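Local structure of Blo t 1 allergen (Blomia tropicalis, 5JT8) at residues Q178-G181 with C182-Y186; S187-A190 with F191-M194; H234-D237 with E238-M241; W288-Q292 with G293-W297; G318-L322 with G323-Y327. The protein is a mite allergen of the papain-like cysteine protease family, probably a peptidase, whose chain also carries an inhibitory cathepsin-type propeptide domain. All blocks are in the same frame, centred on the assembly; numbering follows the deposited sequence.

Interaction 1: Q178-G181 with C182-Y186; sequences QCNG and CGSGY
The tight type II' beta turn from Asn-180 to Gly-183 reverses the chain and shows how a loop can be held by a few bonds of unequal strength. Gly-183 N donates to Asn-180 O at 2.8 Å. Gly-181 takes the first corner with a positive phi of 63°, a conformation that favours glycine, and Cys-182 takes the second, tied by a disulfide to Cys-134. One step outward, Asn-180 N meets Ser-184 O at 2.7 Å. The side chains of the same two residues repeat the link more loosely: Asn-180 ND2 makes a weak bond of 3.1 Å to Ser-184 OG, a hydroxyl that chi1 of 73° places between its own backbone N and carbonyl carbon, on the side where the amide lies.

Farther from the turn, Cys-179 SG receives a weak but fairly straight bond from Tyr-186 N at 3.7 Å. The Tyr-186 ring comes edge-on to the other arm of the loop, where its CE2 lies 3.5 Å from Gln-178 O, close to the ring plane. Tyr-186 OH is engaged by Asn-93 N, while Tyr-96 meets the ring edge-to-face, so the ring has neighbours beyond the loop. In papain-like enzymes the segment that follows this disulfide cysteine borders the substrate cleft. The soft sulfur acceptor and the carbonyl oxygen at the tyrosine edge probably add mildly attractive contacts to the two short backbone bonds.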
loop_
_atom_site.group_PDB
_atom_site.type_symbol
_atom_site.label_atom_id
_atom_site.label_comp_id
_atom_site.label_asym_id
_atom_site.label_seq_id
_atom_site.Cartn_x
_atom_site.Cartn_y
_atom_site.Cartn_z
ATOM N N GLN A 178 17.971 3.251 -3.131
ATOM C CA GLN A 178 17.954 3.282 -1.666
ATOM C C GLN A 178 17.039 2.248 -1.009
ATOM O O GLN A 178 16.900 2.243 0.213
ATOM C CB GLN A 178 17.545 4.682 -1.187
ATOM C CG GLN A 178 18.575 5.754 -1.491
ATOM C CD GLN A 178 19.915 5.439 -0.856
ATOM O OE1 GLN A 178 20.963 5.478 -1.515
ATOM N NE2 GLN A 178 19.887 5.111 0.430
ATOM N N CYS A 179 16.427 1.362 -1.793
ATOM C CA CYS A 179 15.504 0.371 -1.213
ATOM C C CYS A 179 16.164 -0.803 -0.497
ATOM O O CYS A 179 17.357 -1.086 -0.676
ATOM C CB CYS A 179 14.573 -0.169 -2.297
ATOM S SG CYS A 179 13.692 1.152 -3.104
ATOM N N ASN A 180 15.375 -1.484 0.329
ATOM C CA ASN A 180 15.888 -2.597 1.124
ATOM C C ASN A 180 15.095 -3.905 0.942
ATOM O O ASN A 180 14.973 -4.716 1.866
ATOM C CB ASN A 180 15.934 -2.174 2.597
ATOM C CG ASN A 180 16.693 -0.865 2.789
ATOM O OD1 ASN A 180 17.922 -0.857 2.826
ATOM N ND2 ASN A 180 15.961 0.254 2.869
ATOM N N GLY A 181 14.577 -4.106 -0.268
ATOM C CA GLY A 181 13.912 -5.345 -0.639
ATOM C C GLY A 181 12.675 -5.615 0.180
ATOM O O GLY A 181 11.784 -4.778 0.256
ATOM N N CYS A 182 12.621 -6.790 0.798
ATOM C CA CYS A 182 11.522 -7.121 1.696
ATOM C C CYS A 182 11.682 -6.443 3.042
ATOM O O CYS A 182 10.866 -6.639 3.932
ATOM C CB CYS A 182 11.420 -8.637 1.904
ATOM S SG CYS A 182 10.787 -9.544 0.475
ATOM N N GLY A 183 12.761 -5.682 3.206
ATOM C CA GLY A 183 13.030 -5.023 4.471
ATOM C C GLY A 183 12.180 -3.781 4.604
ATOM O O GLY A 183 11.471 -3.596 5.586
ATOM N N SER A 184 12.247 -2.950 3.574
ATOM C CA SER A 184 11.594 -1.658 3.525
ATOM C C SER A 184 11.971 -1.030 2.197
ATOM O O SER A 184 12.944 -1.446 1.569
ATOM C CB SER A 184 12.035 -0.760 4.673
ATOM O OG SER A 184 13.362 -0.304 4.464
ATOM N N GLY A 185 11.217 -0.023 1.766
ATOM C CA GLY A 185 11.490 0.587 0.481
ATOM C C GLY A 185 10.702 1.846 0.199
ATOM O O GLY A 185 9.879 2.285 0.999
ATOM N N TYR A 186 10.978 2.427 -0.960
ATOM C CA TYR A 186 10.440 3.717 -1.333
ATOM C C TYR A 186 9.820 3.583 -2.694
ATOM O O TYR A 186 10.470 3.106 -3.613
ATOM C CB TYR A 186 11.541 4.769 -1.326
ATOM C CG TYR A 186 12.290 4.775 -0.021
ATOM C CD1 TYR A 186 11.749 5.394 1.096
ATOM C CD2 TYR A 186 13.524 4.137 0.112
ATOM C CE1 TYR A 186 12.411 5.398 2.307
ATOM C CE2 TYR A 186 14.201 4.135 1.332
ATOM C CZ TYR A 186 13.634 4.769 2.424
ATOM O OH TYR A 186 14.269 4.788 3.645
#

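Interaction 2: S187-A190 with F191-M194; sequences STEA and FKYM. With NO3 (nitrate ion), chain G.
Phe-191 and Ser-187 meet on the tightly packed side, whereas Lys-192 reaches past Glu-189 toward water, and the contrast shows how two turns of one helix can serve two environments. On the packed side, Phe-191 N bonds to Ser-187 O at 2.9 Å, and the phenyl ring turns back along the same turn, its CD2 lying obliquely 3.3 Å from that carbonyl oxygen. This follows from CG standing beside its own backbone N (chi1 -73°). Met-194 lies along Ala-190 in a similar way, its CG 3.5 Å from Ala-190 O, the oxygen that also accepts from Met-194 N.

These bonds belong to helix 187-196 of the papain fold. Ala-190 and Met-194 face helix 139-154, where they touch Ala-142, and Tyr-193 turns toward helix 162-168, its hydroxyl reaching Glu-164. Phe-191 and Thr-188 lean on Tyr-228 of strand 227-230.

The more open side is where Lys-192 and a water lie, with the Glu-189 carboxylate buried beneath. Glu-189 and Lys-192 run side by side in the same direction, and Lys-192 NZ approaches the syn lone pair of Glu-189 OE1 in a salt bridge of 2.6 Å. Bends at chi2 of the glutamate and chi3 of the lysine bring the two ends together. The water closes the ring, accepting from Lys-192 NZ and donating to Glu-189 OE2 at 2.8 Å; Gln-178 N binds OE2 as well. Near the helix start a nitrate, probably from the crystallisation liquor, takes weak bonds from Thr-188 N to O1 (3.2 Å) and, straighter, to O2 (3.4 Å).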
loop_
_atom_site.group_PDB
_atom_site.type_symbol
_atom_site.label_atom_id
_atom_site.label_comp_id
_atom_site.label_asym_id
_atom_site.label_seq_id
_atom_site.Cartn_x
_atom_site.Cartn_y
_atom_site.Cartn_z
ATOM N N SER A 187 8.555 3.965 -2.814
ATOM C CA SER A 187 7.880 3.882 -4.097
ATOM C C SER A 187 8.526 4.867 -5.078
ATOM O O SER A 187 8.512 4.639 -6.273
ATOM C CB SER A 187 6.363 4.166 -3.958
ATOM O OG SER A 187 5.652 3.120 -3.287
ATOM N N THR A 188 9.074 5.973 -4.580
ATOM C CA THR A 188 9.734 6.934 -5.468
ATOM C C THR A 188 10.943 6.276 -6.138
ATOM O O THR A 188 11.179 6.448 -7.332
ATOM C CB THR A 188 10.198 8.207 -4.724
ATOM O OG1 THR A 188 10.922 7.825 -3.555
ATOM C CG2 THR A 188 8.990 9.071 -4.323
ATOM N N GLU A 189 11.678 5.502 -5.357
ATOM C CA GLU A 189 12.804 4.766 -5.873
ATOM C C GLU A 189 12.336 3.750 -6.901
ATOM O O GLU A 189 13.013 3.532 -7.903
ATOM C CB GLU A 189 13.551 4.096 -4.741
ATOM C CG GLU A 189 14.348 5.067 -3.849
ATOM C CD GLU A 189 15.521 5.737 -4.566
ATOM O OE1 GLU A 189 15.307 6.783 -5.207
ATOM O OE2 GLU A 189 16.662 5.227 -4.487
ATOM N N ALA A 190 11.162 3.163 -6.671
ATOM C CA ALA A 190 10.604 2.199 -7.610
ATOM C C ALA A 190 10.270 2.849 -8.955
ATOM O O ALA A 190 10.581 2.296 -10.011
ATOM C CB ALA A 190 9.355 1.535 -7.004
ATOM N N PHE A 191 9.620 4.018 -8.916
ATOM C CA PHE A 191 9.319 4.752 -10.142
ATOM C C PHE A 191 10.595 5.131 -10.868
ATOM O O PHE A 191 10.651 5.074 -12.090
ATOM C CB PHE A 191 8.513 6.014 -9.842
ATOM C CG PHE A 191 7.097 5.746 -9.473
ATOM C CD1 PHE A 191 6.309 4.909 -10.263
ATOM C CD2 PHE A 191 6.558 6.299 -8.328
ATOM C CE1 PHE A 191 5.001 4.650 -9.917
ATOM C CE2 PHE A 191 5.243 6.051 -7.971
ATOM C CZ PHE A 191 4.459 5.231 -8.764
ATOM N N LYS A 192 11.613 5.538 -10.103
ATOM C CA LYS A 192 12.930 5.848 -10.669
ATOM C C LYS A 192 13.434 4.672 -11.514
ATOM O O LYS A 192 13.958 4.843 -12.618
ATOM C CB LYS A 192 13.923 6.175 -9.549
ATOM C CG LYS A 192 15.353 6.412 -9.999
ATOM C CD LYS A 192 16.286 6.687 -8.809
ATOM C CE LYS A 192 15.901 7.980 -8.094
ATOM N NZ LYS A 192 16.702 8.178 -6.848
ATOM N N TYR A 193 13.270 3.469 -10.979
ATOM C CA TYR A 193 13.689 2.267 -11.668
ATOM C C TYR A 193 12.830 2.060 -12.921
ATOM O O TYR A 193 13.310 1.622 -13.962
ATOM C CB TYR A 193 13.594 1.071 -10.728
ATOM C CG TYR A 193 14.085 -0.207 -11.336
ATOM C CD1 TYR A 193 13.225 -1.017 -12.072
ATOM C CD2 TYR A 193 15.413 -0.610 -11.179
ATOM C CE1 TYR A 193 13.668 -2.182 -12.647
ATOM C CE2 TYR A 193 15.869 -1.787 -11.746
ATOM C CZ TYR A 193 14.989 -2.572 -12.473
ATOM O OH TYR A 193 15.421 -3.742 -13.039
ATOM N N MET A 194 11.562 2.411 -12.817
ATOM C CA MET A 194 10.649 2.273 -13.939
ATOM C C MET A 194 11.005 3.234 -15.073
ATOM O O MET A 194 10.764 2.946 -16.239
ATOM C CB MET A 194 9.217 2.497 -13.463
ATOM C CG MET A 194 8.659 1.303 -12.723
ATOM S SD MET A 194 6.884 1.490 -12.567
ATOM C CE MET A 194 6.665 1.029 -10.850
HETATM N N NO3 G . 7.904 7.047 -1.300
HETATM O O1 NO3 G . 7.133 6.509 -2.145
HETATM O O2 NO3 G . 9.074 6.601 -1.188
HETATM O O3 NO3 G . 7.512 8.023 -0.585
HETATM O O HOH W 1 18.722 6.855 -5.388
#

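Interaction 3: H234-D237 with E238-M241; sequences HSSD and EDVM. Unlike the reference sequence in segment 234-237: His-234 (reference Gln).
Val-240 N bonds to Ser-236 O at 3.1 Å and Met-241 N to Asp-237 O at 2.7 Å, so helical hydrogen bonding begins as soon as the chain leaves the loop. The first turn still has amide groups without a preceding carbonyl, and Ser-236 supplies one partner from its side chain. Its OG accepts from Asp-239 N at 3.2 Å with an N-H...O angle of 162°. The torsion chi1 of 60° swings this hydroxyl over the helix end.

Asp-239 answers in the reverse direction through solvent. One water accepts from Ser-236 N and donates to Asp-239 OD2 at 2.7 Å; a second joins Asp-239 OD2 to Ser-235 OG. The carboxylate is also held by Tyr-110 OH and Leu-106 N, which fix it beside the cap. Apolar contact is modest: Val-240 CG2 rests on Ser-235 CB at 4.0 Å. Met-241 CG instead packs against a carbonyl, 3.2 Å from Asp-237 O. Glu-238 is bent so that its OE2 turns back to Asp-237 CB at 3.8 Å. The positive end of the helix dipole would probably ease the proximity of the Asp-237 and Glu-238 carboxylates.

Taken together these features are those of a serine N-cap, in which the return bond that would complete a capping box runs through water, at the start of helix 237-247 in the papain-like domain.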
loop_
_atom_site.group_PDB
_atom_site.type_symbol
_atom_site.label_atom_id
_atom_site.label_comp_id
_atom_site.label_asym_id
_atom_site.label_seq_id
_atom_site.Cartn_x
_atom_site.Cartn_y
_atom_site.Cartn_z
ATOM N N HIS A 234 2.161 16.880 4.127
ATOM C CA HIS A 234 0.875 17.383 4.626
ATOM C C HIS A 234 0.061 18.086 3.538
ATOM O O HIS A 234 -0.512 19.144 3.787
ATOM C CB HIS A 234 1.057 18.373 5.796
ATOM C CG HIS A 234 1.263 17.728 7.130
ATOM N ND1 HIS A 234 1.367 16.365 7.298
ATOM C CD2 HIS A 234 1.388 18.270 8.366
ATOM C CE1 HIS A 234 1.547 16.092 8.579
ATOM N NE2 HIS A 234 1.567 17.232 9.249
ATOM N N SER A 235 0.013 17.529 2.339
ATOM C CA SER A 235 -0.813 18.146 1.309
ATOM C C SER A 235 -2.272 18.182 1.743
ATOM O O SER A 235 -2.736 17.332 2.516
ATOM C CB SER A 235 -0.670 17.399 -0.016
ATOM O OG SER A 235 0.501 17.833 -0.682
ATOM N N SER A 236 -2.984 19.192 1.270
ATOM C CA SER A 236 -4.409 19.286 1.512
ATOM C C SER A 236 -5.136 18.158 0.785
ATOM O O SER A 236 -4.642 17.637 -0.220
ATOM C CB SER A 236 -4.935 20.630 1.032
ATOM O OG SER A 236 -4.680 20.738 -0.347
ATOM N N ASP A 237 -6.317 17.806 1.285
ATOM C CA ASP A 237 -7.155 16.802 0.633
ATOM C C ASP A 237 -7.428 17.215 -0.812
ATOM O O ASP A 237 -7.379 16.409 -1.734
ATOM C CB ASP A 237 -8.492 16.637 1.391
ATOM C CG ASP A 237 -8.337 15.907 2.725
ATOM O OD1 ASP A 237 -7.211 15.453 3.052
ATOM O OD2 ASP A 237 -9.360 15.758 3.441
ATOM N N GLU A 238 -7.748 18.492 -0.978
ATOM C CA GLU A 238 -8.055 19.072 -2.276
ATOM C C GLU A 238 -6.914 18.891 -3.302
ATOM O O GLU A 238 -7.170 18.501 -4.446
ATOM C CB GLU A 238 -8.388 20.569 -2.119
ATOM C CG GLU A 238 -9.677 20.872 -1.359
ATOM C CD GLU A 238 -9.699 20.335 0.088
ATOM O OE1 GLU A 238 -8.748 20.596 0.884
ATOM O OE2 GLU A 238 -10.688 19.641 0.423
ATOM N N ASP A 239 -5.685 19.200 -2.909
ATOM C CA ASP A 239 -4.534 18.961 -3.790
ATOM C C ASP A 239 -4.477 17.487 -4.187
ATOM O O ASP A 239 -4.314 17.143 -5.361
ATOM C CB ASP A 239 -3.209 19.373 -3.116
ATOM C CG ASP A 239 -2.974 20.868 -3.157
ATOM O OD1 ASP A 239 -3.889 21.568 -3.603
ATOM O OD2 ASP A 239 -1.893 21.351 -2.732
ATOM N N VAL A 240 -4.625 16.620 -3.190
ATOM C CA VAL A 240 -4.538 15.185 -3.422
ATOM C C VAL A 240 -5.636 14.741 -4.373
ATOM O O VAL A 240 -5.347 14.056 -5.344
ATOM C CB VAL A 240 -4.613 14.389 -2.111
ATOM C CG1 VAL A 240 -4.650 12.904 -2.410
ATOM C CG2 VAL A 240 -3.394 14.720 -1.249
ATOM N N MET A 241 -6.878 15.161 -4.116
ATOM C CA MET A 241 -8.017 14.815 -4.982
ATOM C C MET A 241 -7.815 15.319 -6.401
ATOM O O MET A 241 -8.068 14.609 -7.379
ATOM C CB MET A 241 -9.347 15.389 -4.440
ATOM C CG MET A 241 -9.783 14.831 -3.081
ATOM S SD MET A 241 -10.910 15.938 -2.164
ATOM C CE MET A 241 -12.364 15.812 -3.159
HETATM O O HOH W 2 0.154 19.463 -2.688
HETATM O O HOH W 3 -1.473 21.293 -0.033
#

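Interaction 4: W288-Q292 with G293-W297; sequences WGTVQ and GVDYW
The Tyr-296 ring lies across Gly-289, which sits over one of its faces. Gly-289 O is 3.3 Å above the ring plane, offset toward the rim, and Gly-289 CA makes a CH-pi contact 3.9 Å from the centroid. Having no side chain, Gly-289 lets the ring settle directly on the backbone. The torsion chi1 of 61° folds the tyrosine over the neighbouring strand in this way. Val-291 crosses it at about a right angle, and its CG1 comes obliquely to within 3.7 Å of CE2; Tyr-314 meets the ring nearly perpendicularly. The indole of Trp-297 is approached obliquely by Trp-288 CB, 4.2 Å from CE3, while the Trp-288 ring lies almost parallel to Phe-117.

Such cross-strand pairing is a textbook case of the beta hairpin, here strands 281-291 and 294-300 of the papain-fold sheet, joined by a type I' turn from Val-291 to Val-294. Gly-289 and Tyr-296 form a hydrogen-bonded pair, with Tyr-296 N reaching Gly-289 O at 2.9 Å. Val-291 and Val-294 form the next such pair, beside the turn.

Between them, on the other face of the sheet, the non-hydrogen-bonded pair Thr-290 and Asp-295 is joined by its side chains, which lie side by side. Thr-290 OG1 donates to Asp-295 OD1 at 2.7 Å, striking the carboxylate from above, 38° out of its plane. Arg-317 offers Asp-295 OD2 a long, weak ion pair.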
loop_
_atom_site.group_PDB
_atom_site.type_symbol
_atom_site.label_atom_id
_atom_site.label_comp_id
_atom_site.label_asym_id
_atom_site.label_seq_id
_atom_site.Cartn_x
_atom_site.Cartn_y
_atom_site.Cartn_z
ATOM N N TRP A 288 -12.255 8.978 -4.203
ATOM C CA TRP A 288 -12.907 9.470 -3.007
ATOM C C TRP A 288 -14.393 9.517 -3.210
ATOM O O TRP A 288 -14.879 9.438 -4.340
ATOM C CB TRP A 288 -12.394 10.859 -2.652
ATOM C CG TRP A 288 -12.841 11.907 -3.631
ATOM C CD1 TRP A 288 -13.998 12.623 -3.590
ATOM C CD2 TRP A 288 -12.139 12.346 -4.798
ATOM N NE1 TRP A 288 -14.061 13.492 -4.655
ATOM C CE2 TRP A 288 -12.928 13.349 -5.407
ATOM C CE3 TRP A 288 -10.913 12.008 -5.378
ATOM C CZ2 TRP A 288 -12.528 14.017 -6.563
ATOM C CZ3 TRP A 288 -10.522 12.664 -6.530
ATOM C CH2 TRP A 288 -11.333 13.656 -7.112
ATOM N N GLY A 289 -15.110 9.671 -2.105
ATOM C CA GLY A 289 -16.545 9.730 -2.128
ATOM C C GLY A 289 -17.077 10.235 -0.807
ATOM O O GLY A 289 -16.311 10.526 0.111
ATOM N N THR A 290 -18.398 10.344 -0.734
ATOM C CA THR A 290 -19.111 10.765 0.459
ATOM C C THR A 290 -20.262 9.825 0.686
ATOM O O THR A 290 -21.070 9.626 -0.215
ATOM C CB THR A 290 -19.678 12.194 0.333
ATOM O OG1 THR A 290 -18.622 13.114 0.048
ATOM C CG2 THR A 290 -20.375 12.604 1.624
ATOM N N VAL A 291 -20.358 9.247 1.878
ATOM C CA VAL A 291 -21.514 8.421 2.193
ATOM C C VAL A 291 -22.206 8.966 3.440
ATOM O O VAL A 291 -21.650 8.962 4.537
ATOM C CB VAL A 291 -21.144 6.917 2.360
ATOM C CG1 VAL A 291 -19.983 6.716 3.315
ATOM C CG2 VAL A 291 -22.373 6.095 2.782
ATOM N N GLN A 292 -23.416 9.481 3.229
ATOM C CA GLN A 292 -24.239 10.041 4.293
ATOM C C GLN A 292 -23.487 10.955 5.263
ATOM O O GLN A 292 -23.393 10.674 6.455
ATOM C CB GLN A 292 -24.905 8.892 5.027
ATOM C CG GLN A 292 -25.629 8.008 4.030
ATOM C CD GLN A 292 -26.464 6.961 4.679
ATOM O OE1 GLN A 292 -25.943 6.059 5.337
ATOM N NE2 GLN A 292 -27.776 7.075 4.522
ATOM N N GLY A 293 -22.939 12.040 4.728
ATOM C CA GLY A 293 -22.268 13.041 5.534
ATOM C C GLY A 293 -20.793 12.791 5.756
ATOM O O GLY A 293 -20.066 13.688 6.174
ATOM N N VAL A 294 -20.342 11.576 5.467
ATOM C CA VAL A 294 -18.955 11.197 5.739
ATOM C C VAL A 294 -18.064 11.136 4.492
ATOM O O VAL A 294 -18.226 10.256 3.646
ATOM C CB VAL A 294 -18.909 9.835 6.442
ATOM C CG1 VAL A 294 -17.473 9.511 6.864
ATOM C CG2 VAL A 294 -19.861 9.832 7.643
ATOM N N ASP A 295 -17.114 12.059 4.391
ATOM C CA ASP A 295 -16.147 12.057 3.294
ATOM C C ASP A 295 -15.047 10.999 3.508
ATOM O O ASP A 295 -14.478 10.913 4.593
ATOM C CB ASP A 295 -15.510 13.441 3.132
ATOM C CG ASP A 295 -16.538 14.519 2.783
ATOM O OD1 ASP A 295 -17.628 14.155 2.316
ATOM O OD2 ASP A 295 -16.256 15.720 2.957
ATOM N N TYR A 296 -14.758 10.199 2.485
ATOM C CA TYR A 296 -13.747 9.151 2.618
ATOM C C TYR A 296 -12.814 9.055 1.425
ATOM O O TYR A 296 -13.102 9.555 0.343
ATOM C CB TYR A 296 -14.407 7.784 2.845
ATOM C CG TYR A 296 -15.296 7.345 1.706
ATOM C CD1 TYR A 296 -14.775 6.669 0.597
ATOM C CD2 TYR A 296 -16.659 7.624 1.727
ATOM C CE1 TYR A 296 -15.610 6.263 -0.461
ATOM C CE2 TYR A 296 -17.489 7.243 0.686
ATOM C CZ TYR A 296 -16.966 6.558 -0.409
ATOM O OH TYR A 296 -17.817 6.177 -1.435
ATOM N N TRP A 297 -11.686 8.406 1.662
ATOM C CA TRP A 297 -10.732 8.048 0.631
ATOM C C TRP A 297 -10.981 6.608 0.191
ATOM O O TRP A 297 -11.387 5.776 1.003
ATOM C CB TRP A 297 -9.306 8.152 1.155
ATOM C CG TRP A 297 -8.829 9.509 1.501
ATOM C CD1 TRP A 297 -8.514 9.977 2.740
ATOM C CD2 TRP A 297 -8.560 10.571 0.587
ATOM N NE1 TRP A 297 -8.087 11.283 2.659
ATOM C CE2 TRP A 297 -8.108 11.669 1.345
ATOM C CE3 TRP A 297 -8.675 10.707 -0.797
ATOM C CZ2 TRP A 297 -7.741 12.869 0.760
ATOM C CZ3 TRP A 297 -8.327 11.915 -1.374
ATOM C CH2 TRP A 297 -7.859 12.968 -0.598
#

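Interaction 5: G318-L322 with G323-Y327; sequences GHNSL and GINNY. Unlike the reference sequence in segment 323-327: Tyr-327 (reference Phe). With NO3 (nitrate ion), chain J.
Asn-320 binds Gly-323, Asn-325 and Asn-326 in a loop of the papain fold between strands 312-316 and 329-332, an example of one amide side chain organising a run of successive beta turns. The backbone bonds come first: Gly-323 N reaches Asn-320 O at 3.1 Å and Ile-324 N reaches Ser-321 O, also at 3.1 Å, both donors lying well above the carbonyl planes. A third turn follows as Asn-326 N bonds to Gly-323 O. Leu-322 and Gly-323 both have positive phi, which suits the glycine.

Side-chain bonds brace this path from one flank. With CG anti to the backbone N (chi1 -173°), the Asn-320 amide crosses the loop. Its OD1 takes Asn-325 N at 2.9 Å, and its ND2 gives to Asn-326 OD1 at 2.9 Å, the two amide planes standing 70° apart. Asn-326 ND2 continues to Asp-276 O.

By simple packing, Ile-324 CG1 lies against Ser-321 O at 3.3 Å. A hydrogen bond to an anion, a nitrate probably from the crystallisation liquor, lies at the edge of the His-319 ring: His-319 ND1 donates to its O3 at 2.7 Å.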
loop_
_atom_site.group_PDB
_atom_site.type_symbol
_atom_site.label_atom_id
_atom_site.label_comp_id
_atom_site.label_asym_id
_atom_site.label_seq_id
_atom_site.Cartn_x
_atom_site.Cartn_y
_atom_site.Cartn_z
ATOM N N GLY A 318 -10.183 14.562 5.591
ATOM C CA GLY A 318 -10.313 15.786 6.371
ATOM C C GLY A 318 -9.438 15.899 7.608
ATOM O O GLY A 318 -9.486 16.910 8.310
ATOM N N HIS A 319 -8.624 14.885 7.878
ATOM C CA HIS A 319 -7.879 14.867 9.136
ATOM C C HIS A 319 -6.487 14.266 9.054
ATOM O O HIS A 319 -5.903 13.956 10.104
ATOM C CB HIS A 319 -8.658 14.096 10.202
ATOM C CG HIS A 319 -10.019 14.647 10.463
ATOM N ND1 HIS A 319 -10.230 15.758 11.248
ATOM C CD2 HIS A 319 -11.237 14.264 10.013
ATOM C CE1 HIS A 319 -11.523 16.028 11.285
ATOM N NE2 HIS A 319 -12.157 15.130 10.553
ATOM N N ASN A 320 -5.963 14.116 7.843
ATOM C CA ASN A 320 -4.698 13.417 7.641
ATOM C C ASN A 320 -4.685 12.148 8.461
ATOM O O ASN A 320 -3.722 11.857 9.164
ATOM C CB ASN A 320 -3.487 14.295 8.021
ATOM C CG ASN A 320 -2.156 13.629 7.659
ATOM O OD1 ASN A 320 -2.119 12.706 6.830
ATOM N ND2 ASN A 320 -1.070 14.069 8.299
ATOM N N SER A 321 -5.802 11.435 8.421
ATOM C CA SER A 321 -5.954 10.222 9.196
ATOM C C SER A 321 -4.850 9.229 8.825
ATOM O O SER A 321 -4.597 8.985 7.642
ATOM C CB SER A 321 -7.341 9.616 8.961
ATOM O OG SER A 321 -7.464 8.392 9.647
ATOM N N LEU A 322 -4.179 8.697 9.841
ATOM C CA LEU A 322 -3.115 7.718 9.636
ATOM C C LEU A 322 -1.992 8.199 8.707
ATOM O O LEU A 322 -1.326 7.384 8.097
ATOM C CB LEU A 322 -3.702 6.417 9.072
ATOM C CG LEU A 322 -4.697 5.657 9.944
ATOM C CD1 LEU A 322 -5.548 4.770 9.075
ATOM C CD2 LEU A 322 -3.971 4.814 10.997
ATOM N N GLY A 323 -1.815 9.514 8.576
ATOM C CA GLY A 323 -0.762 10.072 7.734
ATOM C C GLY A 323 -0.937 9.902 6.224
ATOM O O GLY A 323 0.028 10.002 5.463
ATOM N N ILE A 324 -2.172 9.665 5.791
ATOM C CA ILE A 324 -2.509 9.514 4.376
ATOM C C ILE A 324 -1.985 10.658 3.495
ATOM O O ILE A 324 -1.510 10.422 2.379
ATOM C CB ILE A 324 -4.043 9.405 4.211
ATOM C CG1 ILE A 324 -4.502 7.985 4.542
ATOM C CG2 ILE A 324 -4.505 9.818 2.802
ATOM C CD1 ILE A 324 -6.005 7.898 4.793
ATOM N N ASN A 325 -2.057 11.887 4.003
ATOM C CA ASN A 325 -1.585 13.055 3.256
ATOM C C ASN A 325 -0.081 13.348 3.346
ATOM O O ASN A 325 0.383 14.352 2.808
ATOM C CB ASN A 325 -2.322 14.319 3.727
ATOM C CG ASN A 325 -3.823 14.238 3.543
ATOM O OD1 ASN A 325 -4.491 13.398 4.146
ATOM N ND2 ASN A 325 -4.366 15.136 2.715
ATOM N N ASN A 326 0.680 12.523 4.053
ATOM C CA ASN A 326 2.072 12.873 4.323
ATOM C C ASN A 326 2.947 12.784 3.076
ATOM O O ASN A 326 3.704 13.703 2.780
ATOM C CB ASN A 326 2.653 11.981 5.434
ATOM C CG ASN A 326 2.074 12.300 6.811
ATOM O OD1 ASN A 326 1.364 13.291 6.983
ATOM N ND2 ASN A 326 2.407 11.474 7.804
ATOM N N TYR A 327 2.821 11.684 2.342
ATOM C CA TYR A 327 3.744 11.365 1.257
ATOM C C TYR A 327 3.019 10.843 0.036
ATOM O O TYR A 327 3.011 9.638 -0.244
ATOM C CB TYR A 327 4.772 10.317 1.699
ATOM C CG TYR A 327 5.541 10.683 2.933
ATOM C CD1 TYR A 327 6.545 11.647 2.891
ATOM C CD2 TYR A 327 5.278 10.059 4.147
ATOM C CE1 TYR A 327 7.267 11.973 4.026
ATOM C CE2 TYR A 327 5.986 10.386 5.284
ATOM C CZ TYR A 327 6.977 11.344 5.219
ATOM O OH TYR A 327 7.681 11.660 6.347
HETATM N N NO3 J . -8.064 17.336 13.212
HETATM O O1 NO3 J . -9.190 17.397 13.789
HETATM O O2 NO3 J . -7.006 17.466 13.891
HETATM O O3 NO3 J . -7.995 17.140 11.961
#

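All five contacts lie within the papain-like protease domain and follow one another along the chain, yet they fall into two clusters. Interactions 1 and 2 adjoin, centres 11 Å apart, where the loop 178-186 runs into helix 187-196 and Cys-179 SG packs on Glu-189 CB. Interactions 3, 4 and 5 gather around the sheet: Trp-297 of the hairpin packs on Val-240 and Met-241 of helix 237-247, and Trp-288 on Met-241, while Asn-325 ND2 ties interaction 5 to Ser-235 O and Asp-237 OD1. Interactions 1 and 4 are farthest apart, about 33 Å between centres, on opposite sides of the chain's centre, consistent with the helical and sheet-based halves of a papain-like protease.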